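Local structure of alkylpurine DNA glycosylase AlkC (Pseudomonas fluorescens, 5VHV) at residues A292-K297 against R340-V345; H256-T261 against G353-E358; A263-G268 against Q326-M331. The protein excises alkylated purine bases from damaged DNA as a DNA glycosylase, apparently without flipping the modified nucleotide out of the helix. One frame throughout, in Å; residues are numbered along the deposited sequence.

The three contacts lie on one mixed sheet, and chain leading on from two of them meets the bound DNA. Interactions 1 and 2 have centres about 11 Å apart and meet where strands 339-347 and 350-359 pair, Val-343 N lying 2.8 Å from Ala-355 O. Interaction 2 passes into interaction 3 along strand 253-265, with Glu-358 N 2.8 Å from Ala-263 O. Interactions 1 and 3, centres about 13 Å apart, are joined by a weak hydrogen bond between Tyr-295 OH and Gln-326 NE2. They touch DNA chains C and D respectively, whereas interaction 2 stays about 12 Å from the nucleic acid at nearest atoms. The Arg-329 side chain of interaction 3 is about 14 Å from the bound 9B4.

Interaction 1: residues A292-K297 against R340-V345; sequences AIDYVK and RHVVHV. With nucleotides of chain C.
Asp-294 and His-344 share the one side-chain hydrogen bond between 292-297 and 340-345. His-344 NE2 donates to Asp-294 OD2 over 2.7 Å, nearly straight at 167°. The carboxylate oxygen lies in the plane of the imidazole, but the nitrogen reaches it from above the carboxylate plane, 45° out of it. A first torsion of -51° sets the His-344 ring beside its own backbone N, from where it can cross the aspartate at about a right angle. The backbone groups are satisfied too: Ala-292 N gives to His-344 O at 2.9 Å, His-344 N returns a bond to Ala-292 O at 2.8 Å, and Asp-294 N binds Val-342 O at 2.9 Å. Where the strands drift apart, water takes over. One molecule donates to Asp-294 O and Arg-340 O and accepts from Val-342 N, settling three backbone groups at once. A second donates to Val-296 O at 2.6 Å and also touches His-341 NE2 at 2.9 Å, while ND1 of that ring is hydrogen-bonded to Gly-339 O. One face of the His-341 imidazole is covered by Val-296 CG2, a CH-pi contact 4.0 Å from the ring centroid; Phe-357 stacks on the same ring. The CB of Tyr-295 leads away from 340-345, yet its ring still borders the His-341 imidazole, and Ile-293 CG2 lies over the centre of its face. Just beyond, Lys-297, its chain bent at two torsions, brings NZ to a phosphate oxygen, OP2, of DC4 of chain C at 2.8 Å, where opposite charges should reinforce the bond. Direct antiparallel pairing that gives way to water bridges farther along is here part of a C-terminal beta domain, consistent with the immunoglobulin-like fold of AlkC, and the chain beyond becomes a DNA backbone contact.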
# COMPACT_ATOMS: atom_id res chain seq x y z
N ALA A 292 14.98 4.47 -15.91
CA ALA A 292 13.96 3.55 -16.40
C ALA A 292 14.58 2.47 -17.26
O ALA A 292 15.54 2.71 -17.99
CB ALA A 292 12.90 4.29 -17.18
N ILE A 293 14.02 1.27 -17.17
CA ILE A 293 14.40 0.16 -18.04
C ILE A 293 13.23 -0.19 -18.95
O ILE A 293 12.10 -0.40 -18.50
CB ILE A 293 14.82 -1.08 -17.23
CG1 ILE A 293 15.99 -0.72 -16.30
CG2 ILE A 293 15.20 -2.22 -18.20
CD1 ILE A 293 16.48 -1.90 -15.43
N ASP A 294 13.53 -0.29 -20.25
CA ASP A 294 12.60 -0.85 -21.23
C ASP A 294 12.80 -2.36 -21.25
O ASP A 294 13.65 -2.87 -21.98
CB ASP A 294 12.88 -0.28 -22.62
CG ASP A 294 12.55 1.19 -22.73
OD1 ASP A 294 11.68 1.67 -21.99
OD2 ASP A 294 13.17 1.87 -23.58
N TYR A 295 12.05 -3.09 -20.43
CA TYR A 295 12.23 -4.54 -20.40
C TYR A 295 11.70 -5.23 -21.66
O TYR A 295 10.63 -4.88 -22.18
CB TYR A 295 11.51 -5.10 -19.20
CG TYR A 295 12.19 -4.86 -17.88
CD1 TYR A 295 13.21 -5.70 -17.44
CD2 TYR A 295 11.79 -3.82 -17.06
CE1 TYR A 295 13.82 -5.51 -16.21
CE2 TYR A 295 12.40 -3.61 -15.81
CZ TYR A 295 13.40 -4.46 -15.41
OH TYR A 295 13.95 -4.25 -14.18
N VAL A 296 12.43 -6.25 -22.13
CA VAL A 296 11.88 -7.17 -23.12
C VAL A 296 10.89 -8.10 -22.43
O VAL A 296 11.20 -8.69 -21.39
CB VAL A 296 13.00 -7.98 -23.79
CG1 VAL A 296 12.43 -8.94 -24.86
CG2 VAL A 296 14.08 -7.06 -24.39
N LYS A 297 9.71 -8.26 -23.03
CA LYS A 297 8.69 -9.14 -22.48
C LYS A 297 8.47 -10.32 -23.42
O LYS A 297 9.09 -10.43 -24.49
CB LYS A 297 7.38 -8.37 -22.23
CG LYS A 297 7.52 -7.11 -21.37
CD LYS A 297 8.20 -7.35 -20.00
CE LYS A 297 7.51 -8.43 -19.17
NZ LYS A 297 8.00 -8.40 -17.74
N ARG A 340 17.99 -6.91 -26.09
CA ARG A 340 18.50 -5.58 -25.78
C ARG A 340 17.57 -4.89 -24.78
O ARG A 340 16.38 -4.71 -25.06
CB ARG A 340 18.63 -4.77 -27.07
CG ARG A 340 18.96 -3.28 -26.88
CD ARG A 340 18.93 -2.53 -28.23
NE ARG A 340 19.89 -3.12 -29.14
CZ ARG A 340 19.71 -3.33 -30.43
NH1 ARG A 340 18.56 -3.00 -31.04
NH2 ARG A 340 20.68 -3.90 -31.13
N HIS A 341 18.14 -4.49 -23.65
CA HIS A 341 17.44 -3.75 -22.61
C HIS A 341 18.01 -2.34 -22.58
O HIS A 341 19.20 -2.15 -22.33
CB HIS A 341 17.60 -4.43 -21.26
CG HIS A 341 16.75 -5.65 -21.08
ND1 HIS A 341 16.93 -6.79 -21.84
CD2 HIS A 341 15.72 -5.91 -20.24
CE1 HIS A 341 16.03 -7.70 -21.47
NE2 HIS A 341 15.28 -7.19 -20.51
N VAL A 342 17.16 -1.35 -22.81
CA VAL A 342 17.58 0.05 -22.84
C VAL A 342 17.30 0.68 -21.47
O VAL A 342 16.23 0.48 -20.89
CB VAL A 342 16.89 0.82 -23.97
CG1 VAL A 342 17.36 2.28 -23.99
CG2 VAL A 342 17.16 0.15 -25.32
N VAL A 343 18.27 1.46 -20.98
CA VAL A 343 18.22 2.12 -19.67
C VAL A 343 18.27 3.62 -19.92
O VAL A 343 19.20 4.10 -20.60
CB VAL A 343 19.39 1.68 -18.77
CG1 VAL A 343 19.30 2.34 -17.40
CG2 VAL A 343 19.40 0.18 -18.64
N HIS A 344 17.27 4.35 -19.42
CA HIS A 344 17.19 5.80 -19.60
C HIS A 344 17.44 6.52 -18.28
O HIS A 344 16.93 6.11 -17.24
CB HIS A 344 15.82 6.24 -20.12
CG HIS A 344 15.36 5.50 -21.34
ND1 HIS A 344 15.68 5.90 -22.62
CD2 HIS A 344 14.58 4.40 -21.48
CE1 HIS A 344 15.13 5.07 -23.49
NE2 HIS A 344 14.47 4.14 -22.82
N VAL A 345 18.22 7.61 -18.32
CA VAL A 345 18.47 8.45 -17.14
C VAL A 345 17.49 9.62 -17.17
O VAL A 345 17.36 10.31 -18.19
CB VAL A 345 19.92 8.96 -17.10
CG1 VAL A 345 20.12 9.96 -15.97
CG2 VAL A 345 20.88 7.79 -16.89
P DT C 3 5.28 -11.57 -19.48
OP1 DT C 3 5.84 -11.01 -20.73
OP2 DT C 3 6.08 -12.34 -18.52
O5' DT C 3 4.56 -10.45 -18.61
C5' DT C 3 3.76 -9.51 -19.26
C4' DT C 3 3.06 -8.61 -18.28
O4' DT C 3 2.12 -9.37 -17.49
C3' DT C 3 3.97 -7.93 -17.25
O3' DT C 3 4.29 -6.63 -17.68
C2' DT C 3 3.14 -7.95 -15.95
C1' DT C 3 1.82 -8.59 -16.37
N1 DT C 3 1.16 -9.48 -15.37
C2 DT C 3 -0.03 -9.09 -14.81
O2 DT C 3 -0.54 -8.00 -15.02
N3 DT C 3 -0.59 -9.99 -13.95
C4 DT C 3 -0.10 -11.24 -13.62
O4 DT C 3 -0.68 -11.98 -12.84
C5 DT C 3 1.14 -11.60 -14.27
C7 DT C 3 1.78 -12.92 -13.99
C6 DT C 3 1.71 -10.72 -15.11
P DC C 4 5.39 -5.75 -16.92
OP1 DC C 4 5.70 -4.69 -17.91
OP2 DC C 4 6.46 -6.59 -16.31
O5' DC C 4 4.56 -5.07 -15.75
C5' DC C 4 3.53 -4.15 -16.09
C4' DC C 4 2.74 -3.77 -14.86
O4' DC C 4 2.01 -4.91 -14.37
C3' DC C 4 3.62 -3.29 -13.70
O3' DC C 4 3.38 -1.91 -13.48
C2' DC C 4 3.20 -4.17 -12.51
C1' DC C 4 1.90 -4.79 -12.98
N1 DC C 4 1.62 -6.14 -12.41
C2 DC C 4 0.41 -6.35 -11.74
O2 DC C 4 -0.39 -5.42 -11.64
N3 DC C 4 0.13 -7.58 -11.24
C4 DC C 4 1.02 -8.57 -11.36
N4 DC C 4 0.70 -9.75 -10.82
C5 DC C 4 2.27 -8.38 -12.04
C6 DC C 4 2.53 -7.16 -12.54
O HOH W 1 14.70 -2.57 -24.32
O HOH W 2 13.12 -8.87 -19.64

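Interaction 2: residues H256-T261 against G353-E358; sequences HHLMVT and GSAEFE
Val-260 lays its two methyls on successive inward-facing residues of 353-358: CG2 against Ala-355 CB at 3.8 Å, and CG1 beside Phe-357 CB at 4.1 Å. The split follows from a first torsion of 174°, with CG1 opposite the backbone N and CG2 beside it. Phe-357 takes the methyl obliquely at the base of its ring. Two residues earlier, Leu-258 also points inward and spreads CD2 over the backbone rather than over a side chain, 3.5 Å from Ser-354 N and 3.6 Å from Ser-354 O. Gly-353 lies beside the same methyl, and a CB there would crowd it at about 3.0 Å, so the absence of a side chain there is consistent with the close approach of the leucine. Met-259 and Glu-356 point away from the contact, as the alternation of a beta strand requires.

The two strands run side by side in the same direction, 15° apart, but their axes come no closer than 6.2 Å, too wide for direct pairing of the peptides in this part. A water occupies part of the gap, positioned to donate to Val-260 O at 2.7 Å and Glu-356 O at 2.8 Å, although more acceptors surround it than it has protons. Strands 253-265 and 350-359 do pair directly farther on, from Ala-263. Leu-273, Val-343 and Val-345 of the flanking strands continue the apolar surface. With methyl groups doing most of the touching, partly against peptide atoms, cohesion here probably comes mainly from apolar burial, with a water bridging two of the carbonyls.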
# COMPACT_ATOMS: atom_id res chain seq x y z
N HIS A 256 27.90 13.10 -17.83
CA HIS A 256 29.18 12.56 -18.29
C HIS A 256 29.33 11.11 -17.89
O HIS A 256 28.74 10.65 -16.91
CB HIS A 256 30.39 13.33 -17.72
CG HIS A 256 30.35 14.80 -17.95
ND1 HIS A 256 30.52 15.36 -19.20
CD2 HIS A 256 30.16 15.83 -17.10
CE1 HIS A 256 30.44 16.67 -19.11
NE2 HIS A 256 30.23 16.98 -17.84
N HIS A 257 30.14 10.38 -18.66
CA HIS A 257 30.56 9.03 -18.30
C HIS A 257 29.40 8.04 -18.23
O HIS A 257 29.48 7.05 -17.51
CB HIS A 257 31.31 9.01 -16.95
CG HIS A 257 32.37 10.05 -16.81
ND1 HIS A 257 33.38 10.23 -17.73
CD2 HIS A 257 32.61 10.95 -15.82
CE1 HIS A 257 34.17 11.21 -17.34
NE2 HIS A 257 33.73 11.66 -16.18
N LEU A 258 28.30 8.26 -18.94
CA LEU A 258 27.14 7.38 -18.74
C LEU A 258 27.47 5.99 -19.26
O LEU A 258 27.96 5.84 -20.38
CB LEU A 258 25.91 7.94 -19.47
CG LEU A 258 24.69 7.00 -19.51
CD1 LEU A 258 24.18 6.68 -18.13
CD2 LEU A 258 23.54 7.57 -20.34
N MET A 259 27.25 4.98 -18.43
CA MET A 259 27.49 3.62 -18.88
C MET A 259 26.64 2.65 -18.08
O MET A 259 26.23 2.93 -16.94
CB MET A 259 28.97 3.26 -18.76
CG MET A 259 29.48 3.10 -17.35
SD MET A 259 31.29 2.81 -17.30
CE MET A 259 31.89 4.47 -17.57
N VAL A 260 26.37 1.51 -18.70
CA VAL A 260 25.86 0.34 -18.00
C VAL A 260 26.86 -0.78 -18.25
O VAL A 260 27.27 -1.01 -19.39
CB VAL A 260 24.45 -0.04 -18.48
CG1 VAL A 260 24.00 -1.35 -17.87
CG2 VAL A 260 23.46 1.05 -18.11
N THR A 261 27.30 -1.42 -17.18
CA THR A 261 28.24 -2.52 -17.28
C THR A 261 27.76 -3.69 -16.43
O THR A 261 27.08 -3.48 -15.42
CB THR A 261 29.64 -2.12 -16.82
OG1 THR A 261 29.58 -1.77 -15.44
CG2 THR A 261 30.13 -0.94 -17.59
N GLY A 353 19.84 10.76 -21.22
CA GLY A 353 20.72 9.87 -21.96
C GLY A 353 20.24 8.45 -21.78
O GLY A 353 19.34 8.17 -20.97
N SER A 354 20.85 7.55 -22.55
CA SER A 354 20.49 6.14 -22.47
C SER A 354 21.72 5.28 -22.69
O SER A 354 22.71 5.70 -23.29
CB SER A 354 19.40 5.78 -23.49
OG SER A 354 19.82 6.15 -24.79
N ALA A 355 21.62 4.04 -22.21
CA ALA A 355 22.64 3.02 -22.43
C ALA A 355 21.92 1.68 -22.52
O ALA A 355 20.71 1.60 -22.35
CB ALA A 355 23.69 3.03 -21.32
N GLU A 356 22.67 0.64 -22.84
CA GLU A 356 22.05 -0.64 -23.14
C GLU A 356 22.79 -1.76 -22.42
O GLU A 356 24.00 -1.68 -22.21
CB GLU A 356 22.06 -0.96 -24.65
CG GLU A 356 21.43 0.08 -25.54
CD GLU A 356 22.34 1.27 -25.78
OE1 GLU A 356 23.52 1.06 -26.16
OE2 GLU A 356 21.87 2.41 -25.57
N PHE A 357 22.06 -2.81 -22.10
CA PHE A 357 22.69 -4.09 -21.80
C PHE A 357 21.91 -5.19 -22.50
O PHE A 357 20.70 -5.09 -22.71
CB PHE A 357 22.78 -4.36 -20.30
CG PHE A 357 21.46 -4.58 -19.59
CD1 PHE A 357 20.74 -3.51 -19.08
CD2 PHE A 357 20.96 -5.86 -19.39
CE1 PHE A 357 19.54 -3.71 -18.42
CE2 PHE A 357 19.79 -6.06 -18.72
CZ PHE A 357 19.07 -4.99 -18.22
N GLU A 358 22.63 -6.25 -22.86
CA GLU A 358 22.04 -7.42 -23.50
C GLU A 358 21.87 -8.52 -22.46
O GLU A 358 22.82 -8.86 -21.76
CB GLU A 358 22.93 -7.92 -24.63
CG GLU A 358 22.33 -9.08 -25.41
CD GLU A 358 21.35 -8.64 -26.51
OE1 GLU A 358 21.27 -7.43 -26.84
OE2 GLU A 358 20.66 -9.53 -27.04
O HOH W 3 26.79 -1.52 -21.99

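Interaction 3: residues A263-G268 against Q326-M331; sequences AVINLG and QHIRDM. With nucleotides of chain D.
Ile-265 and Ile-328 meet at about a right angle, the CD1 methyl of the former pressing on CB of the latter at 3.9 Å. Ile-265 has CG1 lodged between its backbone N and carbonyl carbon (chi1 57°), a placement that helps bring CD1 toward Ile-328. Leu-267 also crosses its neighbour squarely: CD2 rests on the carboxylate of Asp-330, 3.5 Å from OD2, while CD1 lies over the backbone of Ile-328 and Arg-329. This apolar cover leaves the charge to other partners, and OD1 is hydrogen-bonded to His-336 N. Gly-268 N donates to Ile-328 O at 2.7 Å. Gly-268 has backbone angles that suit glycine, since a CB would be jammed against the preceding carbonyl. Here the turn joining strands 253-265 and 270-279 meets the end of strand 319-327, an outermost strand of the seven-stranded sheet in the probably immunoglobulin-like domain, just as its chain heads for the DNA.

On that departing chain three side chains pile up. Arg-329 CD sits 3.5 Å above the centre of the His-327 ring, whose edge faces Gly-268 O. Bending at chi2 (-70°) folds the guanidinium back, and NH1 donates to His-327 O at 3.0 Å, close to its own plane, which limits its rotation. His-327 ND1 lies over one guanidinium face, and Met-331 SD lies over the centre of the other, at 3.5 Å. The same sulfur is 3.8 Å from C5' of DA4 of chain D, and Met-331 CB approaches OP1 of DC5 of chain D. Replacing Met-331 by an alanine would probably uncover that guanidinium face, leaving Arg-329 freer to turn and the DA4 sugar without its sulfur neighbour.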
# COMPACT_ATOMS: atom_id res chain seq x y z
N ALA A 263 28.23 -5.04 -20.51
CA ALA A 263 27.39 -4.83 -21.69
C ALA A 263 26.48 -6.03 -21.95
O ALA A 263 25.42 -5.87 -22.56
CB ALA A 263 28.29 -4.58 -22.90
N VAL A 264 26.89 -7.22 -21.52
CA VAL A 264 26.15 -8.45 -21.75
C VAL A 264 26.17 -9.26 -20.46
O VAL A 264 27.24 -9.49 -19.89
CB VAL A 264 26.76 -9.28 -22.90
CG1 VAL A 264 25.86 -10.46 -23.23
CG2 VAL A 264 27.00 -8.40 -24.12
N ILE A 265 24.99 -9.71 -20.01
CA ILE A 265 24.87 -10.48 -18.79
C ILE A 265 24.04 -11.73 -19.04
O ILE A 265 23.22 -11.80 -19.95
CB ILE A 265 24.23 -9.69 -17.62
CG1 ILE A 265 22.86 -9.14 -18.01
CG2 ILE A 265 25.16 -8.58 -17.16
CD1 ILE A 265 21.97 -8.88 -16.78
N ASN A 266 24.28 -12.74 -18.20
CA ASN A 266 23.33 -13.83 -18.03
C ASN A 266 22.34 -13.48 -16.94
O ASN A 266 22.63 -12.70 -16.03
CB ASN A 266 24.04 -15.13 -17.66
CG ASN A 266 25.05 -15.55 -18.69
OD1 ASN A 266 24.76 -15.54 -19.87
ND2 ASN A 266 26.24 -15.91 -18.23
N LEU A 267 21.15 -14.06 -17.04
CA LEU A 267 20.17 -13.92 -15.98
C LEU A 267 20.78 -14.36 -14.66
O LEU A 267 21.46 -15.39 -14.59
CB LEU A 267 18.93 -14.74 -16.33
CG LEU A 267 17.59 -14.41 -15.70
CD1 LEU A 267 17.25 -12.94 -15.80
CD2 LEU A 267 16.49 -15.24 -16.37
N GLY A 268 20.56 -13.57 -13.62
CA GLY A 268 21.14 -13.78 -12.32
C GLY A 268 22.27 -12.84 -11.98
O GLY A 268 22.63 -12.74 -10.79
N GLN A 326 21.98 -3.16 -9.96
CA GLN A 326 20.67 -3.82 -9.98
C GLN A 326 20.84 -5.29 -10.31
O GLN A 326 21.58 -5.64 -11.23
CB GLN A 326 19.71 -3.15 -10.98
CG GLN A 326 18.25 -3.56 -10.79
CD GLN A 326 17.31 -2.90 -11.77
OE1 GLN A 326 17.49 -1.73 -12.13
NE2 GLN A 326 16.32 -3.65 -12.23
N HIS A 327 20.18 -6.13 -9.53
CA HIS A 327 20.31 -7.58 -9.65
C HIS A 327 19.22 -8.09 -10.58
O HIS A 327 18.03 -8.05 -10.24
CB HIS A 327 20.22 -8.20 -8.26
CG HIS A 327 20.30 -9.70 -8.23
ND1 HIS A 327 19.90 -10.43 -7.13
CD2 HIS A 327 20.74 -10.60 -9.14
CE1 HIS A 327 20.09 -11.71 -7.36
NE2 HIS A 327 20.60 -11.85 -8.57
N ILE A 328 19.60 -8.52 -11.78
CA ILE A 328 18.65 -8.92 -12.81
C ILE A 328 18.47 -10.43 -12.73
O ILE A 328 19.33 -11.20 -13.19
CB ILE A 328 19.10 -8.49 -14.21
CG1 ILE A 328 19.47 -7.01 -14.26
CG2 ILE A 328 18.00 -8.82 -15.22
CD1 ILE A 328 18.32 -6.05 -13.97
N ARG A 329 17.35 -10.87 -12.17
CA ARG A 329 17.08 -12.28 -12.00
C ARG A 329 15.57 -12.47 -12.00
O ARG A 329 14.83 -11.56 -11.63
CB ARG A 329 17.71 -12.82 -10.71
CG ARG A 329 16.93 -12.57 -9.43
CD ARG A 329 16.92 -11.10 -9.02
NE ARG A 329 16.33 -10.93 -7.69
CZ ARG A 329 16.13 -9.75 -7.11
NH1 ARG A 329 16.50 -8.62 -7.72
NH2 ARG A 329 15.56 -9.71 -5.91
N ASP A 330 15.11 -13.64 -12.43
CA ASP A 330 13.68 -13.90 -12.42
C ASP A 330 13.14 -13.90 -10.99
O ASP A 330 13.78 -14.38 -10.05
CB ASP A 330 13.38 -15.23 -13.11
CG ASP A 330 13.31 -15.09 -14.62
OD1 ASP A 330 13.33 -13.96 -15.14
OD2 ASP A 330 13.28 -16.13 -15.29
N MET A 331 11.96 -13.32 -10.86
CA MET A 331 11.32 -12.98 -9.60
C MET A 331 9.85 -13.29 -9.75
O MET A 331 9.32 -13.29 -10.86
CB MET A 331 11.48 -11.49 -9.29
CG MET A 331 12.84 -11.14 -8.88
SD MET A 331 12.97 -9.42 -8.56
CE MET A 331 13.09 -8.69 -10.16
P DC D 5 9.90 -11.06 -5.90
OP1 DC D 5 10.70 -12.29 -5.95
OP2 DC D 5 8.94 -10.65 -6.93
O5' DC D 5 8.84 -11.20 -4.70
C5' DC D 5 9.28 -11.59 -3.41
C4' DC D 5 8.16 -11.38 -2.41
O4' DC D 5 7.94 -9.97 -2.23
C3' DC D 5 6.79 -11.96 -2.84
O3' DC D 5 6.42 -13.01 -1.99
C2' DC D 5 5.81 -10.78 -2.72
C1' DC D 5 6.59 -9.82 -1.83
N1 DC D 5 6.24 -8.41 -1.94
C2 DC D 5 5.99 -7.68 -0.77
O2 DC D 5 6.09 -8.27 0.34
N3 DC D 5 5.66 -6.37 -0.87
C4 DC D 5 5.59 -5.79 -2.08
N4 DC D 5 5.25 -4.49 -2.14
C5 DC D 5 5.84 -6.52 -3.28
C6 DC D 5 6.16 -7.81 -3.17
P DA D 4 11.20 -4.74 -7.76
OP1 DA D 4 11.98 -5.29 -8.87
OP2 DA D 4 9.87 -4.12 -7.92
O5' DA D 4 11.03 -5.83 -6.63
C5' DA D 4 12.17 -6.57 -6.21
C4' DA D 4 11.78 -7.70 -5.27
O4' DA D 4 11.40 -7.17 -3.98
C3' DA D 4 10.62 -8.54 -5.74
O3' DA D 4 10.88 -9.91 -5.40
C2' DA D 4 9.42 -7.96 -4.99
C1' DA D 4 10.07 -7.54 -3.66
N9 DA D 4 9.48 -6.37 -3.01
C8 DA D 4 9.13 -5.20 -3.59
N7 DA D 4 8.68 -4.31 -2.75
C5 DA D 4 8.81 -4.92 -1.52
C6 DA D 4 8.50 -4.48 -0.23
N6 DA D 4 8.02 -3.26 -0.01
N1 DA D 4 8.72 -5.31 0.79
C2 DA D 4 9.24 -6.53 0.53
N3 DA D 4 9.55 -7.07 -0.65
C4 DA D 4 9.30 -6.19 -1.65